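Local coordinates for protein Sso-CP2 metallo-carboxypetidase (Sulfolobus solfataricus, PDB 4MMO) that probably acts as a zinc-dependent carboxypeptidase of the M20 family, removing residues from the C-terminal end of peptides, at residues 195-200 with 296-301; 206-211 with 287-292. One frame throughout, in Å; residues are numbered along the deposited sequence.

Interaction 1: 195-200 with 296-301; sequences DLHSSN and SKTIVP
Two backbone hydrogen bonds tie L196 to V300, an antiparallel hydrogen-bonded pair in a short, weakly bonded strand pairing within the M20 dimerisation domain. L196 N gives a nearly straight bond to V300 O (3.0 Å, 172° at the hydrogen), and the return bond from V300 N to L196 O measures 2.7 Å. The CA of D195 also approaches V300 O, a CH...O contact beside the stronger bonds.

Apolar contact is modest. L196 and V300 put their branched aliphatic side chains on one face of the sheet, CB to CB 4.3 Å, while V300 CG2 lies 3.8 Å from S198 CA. Both suit a buried strand pair.

D195 adds a polar arm. With CG beside the backbone N (chi1 -65°), its carboxylate is split between two neighbours: OD1 comes 3.3 Å from P301 CA and accepts a hydrogen bond from H302 N, and OD2 is 3.6 Å from the CD1 methyl of I299. An alanine here has no carboxylate, which would probably leave H302 N without this acceptor and open a gap beside I299 CD1.

Farther along, H197 O takes two bonds from N200, from its backbone N and from ND2 (3.0 Å), which fastens the turn into the 3-10 segment. The hydroxyls of S198 and T298 both hydrogen-bond NH2 of R311 of the second subunit, and S198 OG also bonds D309 of that subunit.

Strand 196-197 thus flanks the start of strand 299-312, with V204 and N206 packing on V300 and the second subunit against S198 and T298.

Interaction 2: 206-211 with 287-292; sequences NPCIDL and FECGYT
C208 and C289 form a disulfide that staples the first turn of helix 207-218 to the end of strand 283-290, a helix-on-sheet contact in the M20 dimerisation domain. The short axes of helix 207-211 and strand 287-290 run roughly antiparallel, at 152°, and 8.7 Å apart. The CA atoms of C208 and C289 are 5.8 Å apart, and the bond from C208 SG to C289 SG is 2.0 Å long with a chi3 of -60°. C289 SG stands anti to the backbone N, carrying the sulfur from the strand across to the helix. Cysteine suits both positions because the two backbones come close enough for a disulfide, only cysteine can make that covalent link, and the joined sulfurs are at home in a buried place. G290, just beyond, has a positive phi that glycine adopts easily where other residues resist.

Apolar packing lies one helical turn farther on. L211 sets its branched end against F287: L211 CD2 and CG both come 3.6 Å from F287 CE1, the leucine running alongside the ring in the reverse sense. A leucine fills this place well, since it also touches L187 and L189 of strand 178-190. The ring of F287 meets F287 of the second subunit with planes at about 55°, and residues 287-290 pair antiparallel with a strand of that subunit, carrying the sheet across the interface.

Polar contacts secure the helix start. N206 is the N-cap: OD1 accepts from I209 N (3.1 Å) and, more weakly, from C208 N, while ND2 bonds to N283 and V284 of the second subunit. Asparagine suits the place because its amide has both an acceptor and a donor. The helix also offers a backbone oxygen to the aromatic ring, for C208 O lies near the plane of F287, at its edge, 3.6 Å from CZ.

The two contacts lie 11 Å apart, centre to centre, in the dimerisation domain, away from the zinc site. Along the chain interaction 2 falls wholly between the halves of interaction 1: strand 196-197 leads to helix 207-218, and strand 283-290 is followed by strand 299-312, its neighbour in the sheet. P301 joins the two: its CG packs 3.5 Å from C208 SG and 3.2 Å from G290 CA, while the side chains of K297 and Y291 also touch. Both contacts also meet the second subunit, so the strand pairing and the disulfide lie together in the region that carries the dimer interface.

Interaction 1: 195-200 with 296-301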
ATOM      1  N   ASP A 195      16.640  -1.342   0.854  1.00 46.92           N
ATOM      2  CA  ASP A 195      16.290  -0.405  -0.202  1.00 46.51           C
ATOM      3  C   ASP A 195      17.564   0.195  -0.783  1.00 54.07           C
ATOM      4  O   ASP A 195      18.572   0.330  -0.087  1.00 62.24           O
ATOM      5  CB  ASP A 195      15.388   0.704   0.343  1.00 43.32           C
ATOM      6  CG  ASP A 195      14.040   0.184   0.821  1.00 61.49           C
ATOM      7  OD1 ASP A 195      13.626  -0.906   0.372  1.00 59.24           O
ATOM      8  OD2 ASP A 195      13.392   0.869   1.642  1.00 54.28           O
ATOM      9  N   LEU A 196      17.510   0.543  -2.064  1.00 46.20           N
ATOM     10  CA  LEU A 196      18.641   1.151  -2.748  1.00 55.61           C
ATOM     11  C   LEU A 196      18.292   2.554  -3.192  1.00 57.56           C
ATOM     12  O   LEU A 196      17.122   2.888  -3.357  1.00 46.08           O
ATOM     13  CB  LEU A 196      19.013   0.337  -3.983  1.00 57.22           C
ATOM     14  CG  LEU A 196      19.144  -1.171  -3.781  1.00 65.07           C
ATOM     15  CD1 LEU A 196      19.525  -1.834  -5.093  1.00 56.18           C
ATOM     16  CD2 LEU A 196      20.154  -1.488  -2.695  1.00 63.82           C
ATOM     17  N   HIS A 197      19.319   3.371  -3.384  1.00 52.04           N
ATOM     18  CA  HIS A 197      19.156   4.670  -4.015  1.00 52.32           C
ATOM     19  C   HIS A 197      18.668   4.417  -5.440  1.00 34.34           C
ATOM     20  O   HIS A 197      19.258   3.617  -6.170  1.00 47.16           O
ATOM     21  CB  HIS A 197      20.495   5.418  -4.006  1.00 69.47           C
ATOM     22  CG  HIS A 197      20.408   6.850  -4.441  1.00 99.43           C
ATOM     23  ND1 HIS A 197      19.369   7.348  -5.199  1.00108.45           N
ATOM     24  CD2 HIS A 197      21.247   7.895  -4.232  1.00101.53           C
ATOM     25  CE1 HIS A 197      19.564   8.628  -5.432  1.00103.09           C
ATOM     26  NE2 HIS A 197      20.699   8.990  -4.860  1.00 95.75           N
ATOM     27  N   SER A 198      17.579   5.078  -5.825  1.00 37.28           N
ATOM     28  CA  SER A 198      16.977   4.880  -7.145  1.00 55.89           C
ATOM     29  C   SER A 198      17.942   5.155  -8.294  1.00 42.06           C
ATOM     30  O   SER A 198      17.691   4.744  -9.423  1.00 55.62           O
ATOM     31  CB  SER A 198      15.713   5.730  -7.306  1.00 49.82           C
ATOM     32  OG  SER A 198      16.027   7.089  -7.535  1.00 48.25           O
ATOM     33  N   SER A 199      19.048   5.834  -8.006  1.00 41.11           N
ATOM     34  CA  SER A 199      20.087   6.055  -9.008  1.00 52.48           C
ATOM     35  C   SER A 199      20.660   4.731  -9.528  1.00 43.25           C
ATOM     36  O   SER A 199      21.260   4.686 -10.603  1.00 42.16           O
ATOM     37  CB  SER A 199      21.206   6.924  -8.433  1.00 44.63           C
ATOM     38  OG  SER A 199      21.815   6.295  -7.323  1.00 68.91           O
ATOM     39  N   ASN A 200      20.462   3.657  -8.766  1.00 39.98           N
ATOM     40  CA  ASN A 200      20.891   2.320  -9.182  1.00 52.81           C
ATOM     41  C   ASN A 200      19.864   1.583 -10.044  1.00 49.81           C
ATOM     42  O   ASN A 200      20.106   0.452 -10.468  1.00 44.08           O
ATOM     43  CB  ASN A 200      21.207   1.467  -7.954  1.00 58.40           C
ATOM     44  CG  ASN A 200      22.400   1.979  -7.183  1.00 52.52           C
ATOM     45  OD1 ASN A 200      23.544   1.756  -7.574  1.00 58.02           O
ATOM     46  ND2 ASN A 200      22.141   2.668  -6.079  1.00 53.23           N
ATOM     47  N   SER A 296       9.131  13.624  -1.117  1.00122.58           N
ATOM     48  CA  SER A 296       9.782  12.696  -2.032  1.00118.71           C
ATOM     49  C   SER A 296      10.981  11.998  -1.396  1.00115.26           C
ATOM     50  O   SER A 296      11.889  12.649  -0.877  1.00133.00           O
ATOM     51  CB  SER A 296      10.246  13.439  -3.285  1.00109.30           C
ATOM     52  N   LYS A 297      10.965  10.671  -1.443  1.00 82.38           N
ATOM     53  CA  LYS A 297      12.129   9.859  -1.117  1.00 70.79           C
ATOM     54  C   LYS A 297      12.371   8.927  -2.293  1.00 69.95           C
ATOM     55  O   LYS A 297      11.468   8.206  -2.716  1.00 86.54           O
ATOM     56  CB  LYS A 297      11.892   9.056   0.157  1.00 62.49           C
ATOM     57  CG  LYS A 297      12.910   7.954   0.392  1.00 83.11           C
ATOM     58  CD  LYS A 297      12.583   7.162   1.644  1.00 89.68           C
ATOM     59  CE  LYS A 297      13.795   6.408   2.158  1.00 90.37           C
ATOM     60  NZ  LYS A 297      13.472   5.638   3.386  1.00 96.01           N
ATOM     61  N   THR A 298      13.590   8.938  -2.814  1.00 59.93           N
ATOM     62  CA  THR A 298      13.895   8.219  -4.046  1.00 68.40           C
ATOM     63  C   THR A 298      14.678   6.931  -3.778  1.00 54.99           C
ATOM     64  O   THR A 298      15.827   6.960  -3.341  1.00 48.10           O
ATOM     65  CB  THR A 298      14.650   9.127  -5.046  1.00 74.14           C
ATOM     66  OG1 THR A 298      15.095   8.354  -6.163  1.00 90.78           O
ATOM     67  CG2 THR A 298      15.849   9.808  -4.386  1.00 45.82           C
ATOM     68  N   ILE A 299      14.032   5.800  -4.038  1.00 40.52           N
ATOM     69  CA  ILE A 299      14.639   4.498  -3.797  1.00 47.42           C
ATOM     70  C   ILE A 299      14.142   3.426  -4.758  1.00 47.37           C
ATOM     71  O   ILE A 299      13.077   3.560  -5.355  1.00 42.16           O
ATOM     72  CB  ILE A 299      14.329   3.986  -2.373  1.00 57.91           C
ATOM     73  CG1 ILE A 299      12.826   4.077  -2.089  1.00 57.69           C
ATOM     74  CG2 ILE A 299      15.105   4.775  -1.334  1.00 59.70           C
ATOM     75  CD1 ILE A 299      12.354   3.155  -0.978  1.00 49.03           C
ATOM     76  N   VAL A 300      14.924   2.361  -4.897  1.00 50.35           N
ATOM     77  CA  VAL A 300      14.405   1.102  -5.415  1.00 49.54           C
ATOM     78  C   VAL A 300      14.075   0.243  -4.200  1.00 47.76           C
ATOM     79  O   VAL A 300      14.985  -0.176  -3.483  1.00 44.15           O
ATOM     80  CB  VAL A 300      15.427   0.344  -6.285  1.00 42.29           C
ATOM     81  CG1 VAL A 300      14.781  -0.905  -6.888  1.00 43.83           C
ATOM     82  CG2 VAL A 300      15.973   1.239  -7.376  1.00 38.32           C
ATOM     83  N   PRO A 301      12.778  -0.019  -3.949  1.00 33.98           N
ATOM     84  CA  PRO A 301      12.487  -0.849  -2.775  1.00 40.16           C
ATOM     85  C   PRO A 301      12.921  -2.285  -3.016  1.00 32.96           C
ATOM     86  O   PRO A 301      13.014  -2.697  -4.172  1.00 39.18           O
ATOM     87  CB  PRO A 301      10.960  -0.760  -2.645  1.00 45.40           C
ATOM     88  CG  PRO A 301      10.552   0.395  -3.527  1.00 43.53           C
ATOM     89  CD  PRO A 301      11.539   0.379  -4.642  1.00 33.77           C
TER

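Interaction 2: 206-211 with 287-292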
ATOM      1  N   ASN A 206      12.991  -3.868 -10.236  1.00 40.35           N
ATOM      2  CA  ASN A 206      12.216  -3.200  -9.201  1.00 40.44           C
ATOM      3  C   ASN A 206      11.017  -4.092  -8.850  1.00 47.37           C
ATOM      4  O   ASN A 206      10.263  -4.487  -9.736  1.00 46.09           O
ATOM      5  CB  ASN A 206      11.790  -1.810  -9.701  1.00 33.91           C
ATOM      6  CG  ASN A 206      10.887  -1.072  -8.726  1.00 40.20           C
ATOM      7  OD1 ASN A 206       9.826  -1.561  -8.338  1.00 43.36           O
ATOM      8  ND2 ASN A 206      11.303   0.126  -8.338  1.00 41.05           N
ATOM      9  N   PRO A 207      10.850  -4.434  -7.562  1.00 43.08           N
ATOM     10  CA  PRO A 207       9.776  -5.362  -7.189  1.00 49.80           C
ATOM     11  C   PRO A 207       8.374  -4.751  -7.281  1.00 46.70           C
ATOM     12  O   PRO A 207       7.425  -5.492  -7.539  1.00 39.43           O
ATOM     13  CB  PRO A 207      10.115  -5.718  -5.740  1.00 46.28           C
ATOM     14  CG  PRO A 207      10.824  -4.522  -5.224  1.00 45.12           C
ATOM     15  CD  PRO A 207      11.623  -3.996  -6.386  1.00 47.16           C
ATOM     16  N   CYS A 208       8.242  -3.442  -7.072  1.00 26.94           N
ATOM     17  CA  CYS A 208       6.943  -2.775  -7.226  1.00 37.85           C
ATOM     18  C   CYS A 208       6.384  -2.986  -8.623  1.00 38.52           C
ATOM     19  O   CYS A 208       5.248  -3.431  -8.789  1.00 44.29           O
ATOM     20  CB  CYS A 208       7.057  -1.272  -6.987  1.00 40.68           C
ATOM     21  SG  CYS A 208       7.928  -0.817  -5.503  1.00 73.00           S
ATOM     22  N   ILE A 209       7.185  -2.649  -9.627  1.00 33.40           N
ATOM     23  CA  ILE A 209       6.738  -2.734 -11.007  1.00 33.57           C
ATOM     24  C   ILE A 209       6.471  -4.187 -11.387  1.00 37.76           C
ATOM     25  O   ILE A 209       5.472  -4.484 -12.042  1.00 36.98           O
ATOM     26  CB  ILE A 209       7.756  -2.074 -11.991  1.00 36.38           C
ATOM     27  CG1 ILE A 209       7.245  -2.124 -13.434  1.00 41.18           C
ATOM     28  CG2 ILE A 209       9.105  -2.742 -11.917  1.00 44.27           C
ATOM     29  CD1 ILE A 209       6.016  -1.289 -13.661  1.00 47.66           C
ATOM     30  N   ASP A 210       7.353  -5.088 -10.960  1.00 34.26           N
ATOM     31  CA  ASP A 210       7.206  -6.502 -11.291  1.00 45.58           C
ATOM     32  C   ASP A 210       5.903  -7.045 -10.727  1.00 42.15           C
ATOM     33  O   ASP A 210       5.153  -7.719 -11.430  1.00 37.13           O
ATOM     34  CB  ASP A 210       8.388  -7.321 -10.768  1.00 37.13           C
ATOM     35  CG  ASP A 210       9.646  -7.138 -11.604  1.00 51.16           C
ATOM     36  OD1 ASP A 210       9.569  -6.488 -12.670  1.00 38.99           O
ATOM     37  OD2 ASP A 210      10.711  -7.655 -11.197  1.00 38.97           O
ATOM     38  N   LEU A 211       5.627  -6.740  -9.465  1.00 32.44           N
ATOM     39  CA  LEU A 211       4.410  -7.221  -8.828  1.00 34.34           C
ATOM     40  C   LEU A 211       3.173  -6.547  -9.426  1.00 46.49           C
ATOM     41  O   LEU A 211       2.142  -7.196  -9.620  1.00 37.09           O
ATOM     42  CB  LEU A 211       4.463  -6.998  -7.316  1.00 28.26           C
ATOM     43  CG  LEU A 211       3.333  -7.645  -6.508  1.00 41.62           C
ATOM     44  CD1 LEU A 211       3.242  -9.149  -6.767  1.00 36.43           C
ATOM     45  CD2 LEU A 211       3.520  -7.376  -5.022  1.00 42.76           C
ATOM     46  N   PHE A 287      -1.930  -3.385  -1.665  1.00 28.27           N
ATOM     47  CA  PHE A 287      -0.650  -3.406  -2.345  1.00 35.38           C
ATOM     48  C   PHE A 287       0.250  -2.388  -1.661  1.00 41.30           C
ATOM     49  O   PHE A 287      -0.074  -1.201  -1.600  1.00 53.35           O
ATOM     50  CB  PHE A 287      -0.825  -3.076  -3.828  1.00 30.52           C
ATOM     51  CG  PHE A 287       0.446  -3.178  -4.631  1.00 45.40           C
ATOM     52  CD1 PHE A 287       0.719  -4.305  -5.388  1.00 61.44           C
ATOM     53  CD2 PHE A 287       1.361  -2.144  -4.634  1.00 73.91           C
ATOM     54  CE1 PHE A 287       1.886  -4.394  -6.127  1.00 55.15           C
ATOM     55  CE2 PHE A 287       2.522  -2.231  -5.370  1.00 75.51           C
ATOM     56  CZ  PHE A 287       2.784  -3.357  -6.115  1.00 45.23           C
ATOM     57  N   GLU A 288       1.364  -2.872  -1.123  1.00 40.61           N
ATOM     58  CA  GLU A 288       2.330  -2.030  -0.432  1.00 54.26           C
ATOM     59  C   GLU A 288       3.704  -2.236  -1.035  1.00 41.97           C
ATOM     60  O   GLU A 288       4.122  -3.365  -1.289  1.00 45.87           O
ATOM     61  CB  GLU A 288       2.378  -2.384   1.055  1.00 61.82           C
ATOM     62  CG  GLU A 288       3.419  -1.619   1.867  1.00 79.10           C
ATOM     63  CD  GLU A 288       3.076  -0.150   2.028  1.00101.26           C
ATOM     64  OE1 GLU A 288       1.875   0.170   2.167  1.00105.97           O
ATOM     65  OE2 GLU A 288       4.006   0.686   2.016  1.00111.27           O
ATOM     66  N   CYS A 289       4.408  -1.137  -1.257  1.00 48.33           N
ATOM     67  CA  CYS A 289       5.784  -1.205  -1.715  1.00 46.04           C
ATOM     68  C   CYS A 289       6.484   0.134  -1.574  1.00 48.10           C
ATOM     69  O   CYS A 289       5.892   1.184  -1.816  1.00 50.02           O
ATOM     70  CB  CYS A 289       5.845  -1.643  -3.172  1.00 45.36           C
ATOM     71  SG  CYS A 289       7.537  -1.768  -3.757  1.00 75.48           S
ATOM     72  N   GLY A 290       7.753   0.082  -1.187  1.00 47.63           N
ATOM     73  CA  GLY A 290       8.582   1.267  -1.130  1.00 43.46           C
ATOM     74  C   GLY A 290       8.067   2.328  -0.183  1.00 57.70           C
ATOM     75  O   GLY A 290       7.316   2.043   0.749  1.00 46.76           O
ATOM     76  N   TYR A 291       8.470   3.567  -0.445  1.00 61.02           N
ATOM     77  CA  TYR A 291       8.212   4.672   0.467  1.00 74.78           C
ATOM     78  C   TYR A 291       6.823   5.273   0.313  1.00 76.05           C
ATOM     79  O   TYR A 291       6.397   5.623  -0.787  1.00 67.82           O
ATOM     80  CB  TYR A 291       9.259   5.766   0.268  1.00 66.64           C
ATOM     81  CG  TYR A 291       8.962   7.027   1.040  1.00 73.55           C
ATOM     82  CD1 TYR A 291       9.184   7.094   2.409  1.00 86.72           C
ATOM     83  CD2 TYR A 291       8.459   8.154   0.400  1.00 70.54           C
ATOM     84  CE1 TYR A 291       8.915   8.249   3.121  1.00 91.60           C
ATOM     85  CE2 TYR A 291       8.191   9.314   1.101  1.00 73.80           C
ATOM     86  CZ  TYR A 291       8.419   9.357   2.463  1.00 84.60           C
ATOM     87  OH  TYR A 291       8.149  10.509   3.166  1.00 68.34           O
ATOM     88  N   THR A 292       6.134   5.398   1.442  1.00106.59           N
ATOM     89  CA  THR A 292       4.859   6.095   1.516  1.00128.53           C
ATOM     90  C   THR A 292       4.989   7.249   2.503  1.00137.88           C
ATOM     91  O   THR A 292       5.813   7.198   3.418  1.00153.07           O
ATOM     92  CB  THR A 292       3.733   5.158   1.984  1.00130.38           C
TER